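Succinylglutamatedesuccinylase/aspartoacylase (Rhodobacter sphaeroides 2.4.1, PDB 3CDX) probably acts as a metal-dependent hydrolase of the succinylglutamate desuccinylase/aspartoacylase family, cleaving linear amide bonds other than peptide bonds, and carries a bound calcium ion here. Local coordinates at residues G257-M262 / M337-D342; P159-H164 / F182-N187. One frame throughout, in Å; residues are numbered along the deposited sequence.

In the fold
From the N terminus, the chain first lays down the metal site of His63, Glu66 and His149, then reaches interaction 2. There strand 160-163 pairs with strand 186-189 after helix 169-182, closing a short loop within the catalytic domain. Interaction 1 follows later and closes a longer, helix-free loop, bringing strand 332-339, at the end of the modelled chain, back to strand 259-271. The two loops lie in series and neither nest nor cross. The two contacts adjoin, their centres about 9 Å apart, because strand 186-189 also pairs with strand 259-271: Met261 N probably donates to Asn187 O. Strand 186-189 is thus the link through which the beta-alpha-beta unit continues into strands 259-271 and 332-339.

Interaction 1 (G257-M262 / M337-D342); sequences GTRHMM and MEDYND
Arg259 and Asp339 form a salt bridge in which the arginine grips side-on, NE and NH2 both reaching the same carboxylate oxygen, OD1, at 2.9 and 2.5 Å. OD1 sits in the guanidinium plane; the carboxylate plane is turned 65° from it. An extended chain, CG anti to the backbone N (chi1 -174°), gives the arginine the length to reach from its own strand. Between the backbones, Met262 N donates to Glu338 O (2.8 Å) and Glu338 N to Met262 O (3.0 Å), an antiparallel hydrogen-bonded pair. Tyr340 N, just past the strand, adds a bond to His260 O. Methionine suits the packing because it is flexible: Met261 CB packs on Met337 SD (4.0 Å), while bends at chi2 and chi3 lay its CE against the backbone of Glu338 and Asp339. Met262 and Glu338 cross at a slant, CG against CG, and Met262 SD receives a weak bond from Asn341 N and lies obliquely off the Tyr340 ring, a Met-aromatic contact. Farther out, His260 NE2 bonds Glu180, and Glu338 pairs with Arg314. The backbone bonds define an antiparallel pairing of strands 259-271 and 332-339, flanked in the sheet by strands 186-189 and 316-322.

Interaction 2 (P159-H164 / F182-N187); sequences PSTNMH and FGAPHN
Thr161 and Asn187 each aim a polar group at the other: Thr161 places OG1 between its backbone N and carbonyl carbon (chi1 50°), whereas Asn187 carries CG anti to its N (chi1 174°), bringing the amide toward strand 160-163. The setting is a beta-alpha-beta unit, with parallel strands 160-163 and 186-189 joined through helix 169-182. Thr161 OG1 donates to Asn187 OD1 at 2.7 Å, tilted from the amide carbonyl plane, and accepts a bond from a water that in turn accepts from Ala184 N. A small hydroxyl thus serves two partners in a buried place. The other end of the amide is used too: Asn187 ND2 makes a nearly straight but weak bond to Met163 SD, and also bonds His260 ND1. Between backbones, Thr161 N donates to His186 O at 3.0 Å. Gly183, the first residue after the helix, has positive phi, which glycine adopts readily, and leads the chain toward the strand. In the loop before that strand, the small Ala184 rests its CB against Ser160 CA. A second water bridges Pro159 O and His186 ND1. Beta-branching gives Thr161 its second contact: the methyl CG2 lies over one face of the Phe182 ring, 3.8 Å from its centroid.

Interaction 1 (G257-M262 / M337-D342)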
loop_
_atom_site.group_PDB
_atom_site.type_symbol
_atom_site.label_atom_id
_atom_site.label_comp_id
_atom_site.label_asym_id
_atom_site.label_seq_id
_atom_site.Cartn_x
_atom_site.Cartn_y
_atom_site.Cartn_z
ATOM N N GLY A 257 -5.167 -26.359 -42.023
ATOM C CA GLY A 257 -4.088 -25.844 -41.170
ATOM C C GLY A 257 -4.096 -24.363 -40.861
ATOM O O GLY A 257 -5.091 -23.670 -41.042
ATOM N N THR A 258 -2.941 -23.897 -40.398
ATOM C CA THR A 258 -2.695 -22.567 -39.910
ATOM C C THR A 258 -2.684 -21.549 -41.042
ATOM O O THR A 258 -2.136 -21.822 -42.110
ATOM C CB THR A 258 -1.284 -22.578 -39.239
ATOM O OG1 THR A 258 -1.299 -23.472 -38.117
ATOM C CG2 THR A 258 -0.804 -21.205 -38.828
ATOM N N ARG A 259 -3.266 -20.379 -40.789
ATOM C CA ARG A 259 -3.239 -19.260 -41.732
ATOM C C ARG A 259 -2.253 -18.188 -41.211
ATOM O O ARG A 259 -2.363 -17.717 -40.053
ATOM C CB ARG A 259 -4.671 -18.708 -41.961
ATOM C CG ARG A 259 -4.841 -17.585 -43.058
ATOM C CD ARG A 259 -6.334 -17.142 -43.236
ATOM N NE ARG A 259 -6.477 -15.760 -43.742
ATOM C CZ ARG A 259 -7.600 -15.004 -43.683
ATOM N NH1 ARG A 259 -8.729 -15.485 -43.165
ATOM N NH2 ARG A 259 -7.610 -13.747 -44.152
ATOM N N HIS A 260 -1.282 -17.820 -42.058
ATOM C CA HIS A 260 -0.267 -16.887 -41.650
ATOM C C HIS A 260 -0.751 -15.463 -41.878
ATOM O O HIS A 260 -1.301 -15.105 -42.931
ATOM C CB HIS A 260 1.063 -17.075 -42.389
ATOM C CG HIS A 260 1.726 -18.402 -42.189
ATOM N ND1 HIS A 260 2.309 -18.783 -40.998
ATOM C CD2 HIS A 260 1.974 -19.408 -43.062
ATOM C CE1 HIS A 260 2.838 -19.987 -41.129
ATOM N NE2 HIS A 260 2.645 -20.388 -42.373
ATOM N N MET A 261 -0.480 -14.633 -40.892
ATOM C CA MET A 261 -0.941 -13.290 -40.879
ATOM C C MET A 261 0.218 -12.483 -40.382
ATOM O O MET A 261 1.278 -13.039 -40.036
ATOM C CB MET A 261 -2.151 -13.184 -39.936
ATOM C CG MET A 261 -3.169 -14.345 -40.101
ATOM S SD MET A 261 -4.172 -14.145 -41.644
ATOM C CE MET A 261 -5.211 -12.740 -41.214
ATOM N N MET A 262 0.007 -11.172 -40.308
ATOM C CA MET A 262 1.048 -10.264 -39.943
ATOM C C MET A 262 0.459 -8.977 -39.401
ATOM O O MET A 262 -0.690 -8.611 -39.701
ATOM C CB MET A 262 2.014 -10.000 -41.142
ATOM C CG MET A 262 1.418 -9.350 -42.424
ATOM S SD MET A 262 2.662 -9.013 -43.787
ATOM C CE MET A 262 3.742 -7.862 -43.032
ATOM N N MET A 337 -4.753 -7.868 -37.653
ATOM C CA MET A 337 -3.793 -8.654 -38.414
ATOM C C MET A 337 -4.335 -8.781 -39.836
ATOM O O MET A 337 -5.521 -8.661 -40.016
ATOM C CB MET A 337 -3.536 -10.020 -37.773
ATOM C CG MET A 337 -4.722 -10.987 -37.670
ATOM S SD MET A 337 -4.347 -12.490 -36.717
ATOM C CE MET A 337 -5.985 -13.158 -36.804
ATOM N N GLU A 338 -3.458 -9.000 -40.821
ATOM C CA GLU A 338 -3.804 -9.094 -42.255
ATOM C C GLU A 338 -3.064 -10.315 -42.794
ATOM O O GLU A 338 -2.115 -10.777 -42.149
ATOM C CB GLU A 338 -3.391 -7.809 -43.014
ATOM C CG GLU A 338 -1.863 -7.505 -43.069
ATOM C CD GLU A 338 -1.485 -6.094 -43.582
ATOM O OE1 GLU A 338 -2.262 -5.479 -44.363
ATOM O OE2 GLU A 338 -0.375 -5.581 -43.211
ATOM N N ASP A 339 -3.507 -10.855 -43.939
ATOM C CA ASP A 339 -2.848 -12.004 -44.594
ATOM C C ASP A 339 -1.366 -11.730 -44.727
ATOM O O ASP A 339 -0.958 -10.590 -45.031
ATOM C CB ASP A 339 -3.404 -12.257 -46.005
ATOM C CG ASP A 339 -4.794 -12.887 -45.996
ATOM O OD1 ASP A 339 -5.228 -13.412 -44.944
ATOM O OD2 ASP A 339 -5.453 -12.880 -47.063
ATOM N N TYR A 340 -0.581 -12.775 -44.496
ATOM C CA TYR A 340 0.864 -12.724 -44.569
ATOM C C TYR A 340 1.375 -12.572 -46.000
ATOM O O TYR A 340 0.938 -13.292 -46.893
ATOM C CB TYR A 340 1.464 -14.002 -43.993
ATOM C CG TYR A 340 2.977 -14.039 -44.004
ATOM C CD1 TYR A 340 3.728 -13.240 -43.122
ATOM C CD2 TYR A 340 3.668 -14.867 -44.897
ATOM C CE1 TYR A 340 5.137 -13.270 -43.130
ATOM C CE2 TYR A 340 5.081 -14.899 -44.915
ATOM C CZ TYR A 340 5.801 -14.108 -44.028
ATOM O OH TYR A 340 7.172 -14.153 -44.048
ATOM N N ASN A 341 2.327 -11.659 -46.177
ATOM C CA ASN A 341 3.113 -11.564 -47.405
ATOM C C ASN A 341 4.607 -11.665 -47.071
ATOM O O ASN A 341 5.139 -10.867 -46.274
ATOM C CB ASN A 341 2.817 -10.234 -48.119
ATOM C CG ASN A 341 3.570 -10.088 -49.449
ATOM O OD1 ASN A 341 4.787 -9.859 -49.483
ATOM N ND2 ASN A 341 2.838 -10.195 -50.547
ATOM N N ASP A 342 5.277 -12.650 -47.665
ATOM C CA ASP A 342 6.730 -12.788 -47.511
ATOM C C ASP A 342 7.453 -11.842 -48.470
ATOM O O ASP A 342 8.213 -10.968 -48.040
ATOM C CB ASP A 342 7.176 -14.233 -47.758
ATOM C CG ASP A 342 8.676 -14.447 -47.513
ATOM O OD1 ASP A 342 9.367 -13.514 -47.018
ATOM O OD2 ASP A 342 9.170 -15.554 -47.835
#

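Interaction 2 (P159-H164 / F182-N187)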
loop_
_atom_site.group_PDB
_atom_site.type_symbol
_atom_site.label_atom_id
_atom_site.label_comp_id
_atom_site.label_asym_id
_atom_site.label_seq_id
_atom_site.Cartn_x
_atom_site.Cartn_y
_atom_site.Cartn_z
ATOM N N PRO A 159 -6.876 -17.302 -30.493
ATOM C CA PRO A 159 -5.790 -18.297 -30.409
ATOM C C PRO A 159 -4.871 -18.384 -31.644
ATOM O O PRO A 159 -5.317 -18.630 -32.777
ATOM C CB PRO A 159 -6.506 -19.607 -30.115
ATOM C CG PRO A 159 -7.921 -19.159 -29.496
ATOM C CD PRO A 159 -8.208 -17.842 -30.122
ATOM N N SER A 160 -3.580 -18.274 -31.383
ATOM C CA SER A 160 -2.593 -18.031 -32.415
ATOM C C SER A 160 -1.205 -18.311 -31.879
ATOM O O SER A 160 -1.002 -18.333 -30.635
ATOM C CB SER A 160 -2.668 -16.556 -32.817
ATOM O OG SER A 160 -2.681 -15.726 -31.653
ATOM N N THR A 161 -0.259 -18.519 -32.806
ATOM C CA THR A 161 1.167 -18.527 -32.502
ATOM C C THR A 161 1.669 -17.210 -33.025
ATOM O O THR A 161 0.959 -16.505 -33.752
ATOM C CB THR A 161 1.976 -19.682 -33.195
ATOM O OG1 THR A 161 1.674 -19.709 -34.598
ATOM C CG2 THR A 161 1.621 -21.018 -32.628
ATOM N N ASN A 162 2.897 -16.868 -32.666
ATOM C CA ASN A 162 3.515 -15.647 -33.182
ATOM C C ASN A 162 5.017 -15.811 -33.278
ATOM O O ASN A 162 5.590 -16.738 -32.707
ATOM C CB ASN A 162 3.157 -14.416 -32.350
ATOM C CG ASN A 162 3.525 -14.587 -30.891
ATOM O OD1 ASN A 162 4.688 -14.520 -30.524
ATOM N ND2 ASN A 162 2.540 -14.812 -30.071
ATOM N N MET A 163 5.628 -14.924 -34.049
ATOM C CA MET A 163 7.061 -14.929 -34.319
ATOM C C MET A 163 7.369 -13.550 -34.906
ATOM O O MET A 163 6.483 -12.907 -35.487
ATOM C CB MET A 163 7.440 -16.053 -35.308
ATOM C CG MET A 163 6.528 -16.167 -36.523
ATOM S SD MET A 163 6.959 -17.419 -37.765
ATOM C CE MET A 163 8.342 -16.478 -38.381
ATOM N N HIS A 164 8.603 -13.090 -34.745
ATOM C CA HIS A 164 9.055 -11.890 -35.469
ATOM C C HIS A 164 9.389 -12.236 -36.910
ATOM O O HIS A 164 9.521 -13.418 -37.273
ATOM C CB HIS A 164 10.252 -11.257 -34.775
ATOM C CG HIS A 164 9.964 -10.851 -33.375
ATOM N ND1 HIS A 164 10.704 -11.293 -32.303
ATOM C CD2 HIS A 164 8.975 -10.084 -32.861
ATOM C CE1 HIS A 164 10.202 -10.794 -31.188
ATOM N NE2 HIS A 164 9.145 -10.062 -31.498
ATOM N N PHE A 182 2.653 -26.481 -35.158
ATOM C CA PHE A 182 1.932 -26.174 -33.897
ATOM C C PHE A 182 0.419 -26.180 -34.215
ATOM O O PHE A 182 -0.358 -26.768 -33.492
ATOM C CB PHE A 182 2.387 -24.828 -33.284
ATOM C CG PHE A 182 1.756 -24.504 -31.916
ATOM C CD1 PHE A 182 2.484 -24.684 -30.733
ATOM C CD2 PHE A 182 0.445 -24.019 -31.822
ATOM C CE1 PHE A 182 1.896 -24.372 -29.452
ATOM C CE2 PHE A 182 -0.143 -23.711 -30.562
ATOM C CZ PHE A 182 0.578 -23.895 -29.384
ATOM N N GLY A 183 0.023 -25.540 -35.315
ATOM C CA GLY A 183 -1.350 -25.682 -35.836
ATOM C C GLY A 183 -2.433 -24.912 -35.112
ATOM O O GLY A 183 -3.542 -25.441 -34.897
ATOM N N ALA A 184 -2.133 -23.665 -34.740
ATOM C CA ALA A 184 -3.164 -22.765 -34.223
ATOM C C ALA A 184 -3.888 -22.161 -35.438
ATOM O O ALA A 184 -3.331 -22.135 -36.536
ATOM C CB ALA A 184 -2.556 -21.685 -33.349
ATOM N N PRO A 185 -5.121 -21.680 -35.261
ATOM C CA PRO A 185 -5.790 -21.155 -36.472
ATOM C C PRO A 185 -4.986 -20.098 -37.195
ATOM O O PRO A 185 -5.046 -20.060 -38.424
ATOM C CB PRO A 185 -7.097 -20.558 -35.938
ATOM C CG PRO A 185 -7.330 -21.205 -34.640
ATOM C CD PRO A 185 -5.997 -21.648 -34.072
ATOM N N HIS A 186 -4.278 -19.231 -36.447
ATOM C CA HIS A 186 -3.458 -18.190 -37.044
ATOM C C HIS A 186 -2.057 -18.150 -36.474
ATOM O O HIS A 186 -1.854 -18.430 -35.305
ATOM C CB HIS A 186 -4.058 -16.824 -36.831
ATOM C CG HIS A 186 -5.391 -16.650 -37.469
ATOM N ND1 HIS A 186 -6.569 -16.798 -36.773
ATOM C CD2 HIS A 186 -5.732 -16.359 -38.752
ATOM C CE1 HIS A 186 -7.582 -16.609 -37.607
ATOM N NE2 HIS A 186 -7.098 -16.335 -38.811
ATOM N N ASN A 187 -1.097 -17.810 -37.333
ATOM C CA ASN A 187 0.267 -17.544 -36.931
ATOM C C ASN A 187 0.514 -16.138 -37.321
ATOM O O ASN A 187 0.250 -15.782 -38.477
ATOM C CB ASN A 187 1.259 -18.462 -37.639
ATOM C CG ASN A 187 2.681 -18.087 -37.334
ATOM O OD1 ASN A 187 3.073 -18.063 -36.175
ATOM N ND2 ASN A 187 3.475 -17.817 -38.368
HETATM O O HOH W 1 -7.339 -17.566 -34.161
HETATM O O HOH W 2 0.218 -22.023 -35.461
#